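Local structure of Ser-thr phosphatase MSPP (2JFR) at residues L182-S185 with D186-A190. The protein probably dephosphorylates phosphoserine and phosphothreonine in proteins, as a metal-dependent phosphatase of the PPM (PP2C) family that binds manganese and magnesium. Numbering follows the deposited sequence. Where two conformers were deposited one is given.
Sequences LISS and DGLFA. With MN (manganese (II) ion), chain C.
S184 and L188 pack tightly where strand 180-184 gives way to a turn with helical backbone angles: in one of two S184 conformers, its OG lies 3.2 Å from CB of L188 and also touches its CD2. In that conformer the hydroxyl donates to the carbonyl O of S185 (2.8 Å), arriving in the carbonyl plane on a lone pair at a C=O...OG angle of 131°. That oxygen also accepts a long, weak but nearly straight bond from L188 N (3.4 Å, 170° at the hydrogen), which closes the turn, and a water donates to it at 2.9 Å. Up to three donors thus meet this buried acceptor. With CG anti to the backbone N (chi1 177°), L188 reaches back along the strand and meets L182 tip to tip, a looser contact, CD2 to CD2 at 4.0 Å, beside strand 226-233. S185 OG turns elsewhere, bonding D23 and the backbone N of T227. At the water-coordinated metal side, D186, in one of two conformers, binds manganese through OD1 at 2.0 Å, with three waters, D36 and D224; OD2 binds magnesium, probably at the third site, near D112. D186 thereby extends the PPM/PP2C metal centre, whose central pair D36 bridges.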
loop_
_atom_site.group_PDB
_atom_site.type_symbol
_atom_site.label_atom_id
_atom_site.label_comp_id
_atom_site.label_asym_id
_atom_site.label_seq_id
_atom_site.Cartn_x
_atom_site.Cartn_y
_atom_site.Cartn_z
ATOM N N LEU A 182 -8.044 -0.776 -4.091
ATOM C CA LEU A 182 -7.558 -1.472 -2.907
ATOM C C LEU A 182 -6.104 -1.221 -2.774
ATOM O O LEU A 182 -5.338 -1.525 -3.709
ATOM C CB LEU A 182 -7.835 -2.973 -3.036
ATOM C CG LEU A 182 -7.127 -3.887 -1.968
ATOM C CD1 LEU A 182 -7.643 -3.626 -0.598
ATOM C CD2 LEU A 182 -7.332 -5.369 -2.336
ATOM N N ILE A 183 -5.666 -0.727 -1.627
ATOM C CA ILE A 183 -4.263 -0.681 -1.281
ATOM C C ILE A 183 -4.046 -1.774 -0.235
ATOM O O ILE A 183 -4.816 -1.842 0.730
ATOM C CB ILE A 183 -3.797 0.656 -0.725
ATOM C CG1 ILE A 183 -4.296 1.847 -1.541
ATOM C CG2 ILE A 183 -2.290 0.659 -0.621
ATOM C CD1 ILE A 183 -4.017 3.175 -0.875
ATOM N N SER A 184 -3.033 -2.607 -0.372
ATOM C CA SER A 184 -2.789 -3.645 0.603
ATOM C C SER A 184 -1.313 -3.754 0.899
ATOM O O SER A 184 -0.477 -3.551 0.039
ATOM C CB SER A 184 -3.299 -4.948 0.060
ATOM O OG SER A 184 -3.235 -5.983 1.020
ATOM N N SER A 185 -1.003 -4.179 2.131
ATOM C CA SER A 185 0.322 -4.714 2.368
ATOM C C SER A 185 0.424 -6.082 1.691
ATOM O O SER A 185 -0.559 -6.726 1.326
ATOM C CB SER A 185 0.682 -4.768 3.831
ATOM O OG SER A 185 -0.179 -5.666 4.519
ATOM N N ASP A 186 1.674 -6.552 1.582
ATOM C CA ASP A 186 1.960 -7.855 0.988
ATOM C C ASP A 186 1.392 -8.999 1.795
ATOM O O ASP A 186 1.347 -10.126 1.294
ATOM C CB ASP A 186 3.450 -7.979 0.744
ATOM C CG ASP A 186 4.358 -7.936 1.943
ATOM O OD1 ASP A 186 3.828 -7.723 3.050
ATOM O OD2 ASP A 186 5.614 -8.158 1.738
ATOM N N GLY A 187 0.930 -8.811 3.028
ATOM C CA GLY A 187 0.383 -9.916 3.765
ATOM C C GLY A 187 -0.838 -10.526 3.124
ATOM O O GLY A 187 -1.108 -11.710 3.294
ATOM N N LEU A 188 -1.598 -9.744 2.357
ATOM C CA LEU A 188 -2.849 -10.259 1.803
ATOM C C LEU A 188 -2.623 -11.417 0.886
ATOM O O LEU A 188 -3.355 -12.406 0.926
ATOM C CB LEU A 188 -3.555 -9.120 1.048
ATOM C CG LEU A 188 -4.840 -9.513 0.351
ATOM C CD1 LEU A 188 -5.873 -10.057 1.349
ATOM C CD2 LEU A 188 -5.395 -8.318 -0.410
ATOM N N PHE A 189 -1.593 -11.361 0.019
ATOM C CA PHE A 189 -1.297 -12.367 -0.976
ATOM C C PHE A 189 -0.238 -13.349 -0.536
ATOM O O PHE A 189 0.335 -14.095 -1.309
ATOM C CB PHE A 189 -0.991 -11.733 -2.343
ATOM C CG PHE A 189 -2.205 -11.392 -3.164
ATOM C CD1 PHE A 189 -2.626 -12.259 -4.184
ATOM C CD2 PHE A 189 -2.896 -10.215 -2.955
ATOM C CE1 PHE A 189 -3.709 -11.955 -4.958
ATOM C CE2 PHE A 189 -3.979 -9.905 -3.727
ATOM C CZ PHE A 189 -4.397 -10.769 -4.737
ATOM N N ALA A 190 0.045 -13.427 0.770
ATOM C CA ALA A 190 1.070 -14.366 1.250
ATOM C C ALA A 190 0.729 -15.798 0.952
ATOM O O ALA A 190 1.653 -16.606 0.793
ATOM C CB ALA A 190 1.251 -14.196 2.746
HETATM MN MN MN C . 4.492 -7.376 4.960
HETATM O O HOH W 1 -0.747 -8.224 -1.191
HETATM O O HOH W 2 5.467 -7.316 6.950
HETATM O O HOH W 3 6.409 -7.779 4.342
HETATM O O HOH W 4 2.673 -6.790 5.860
#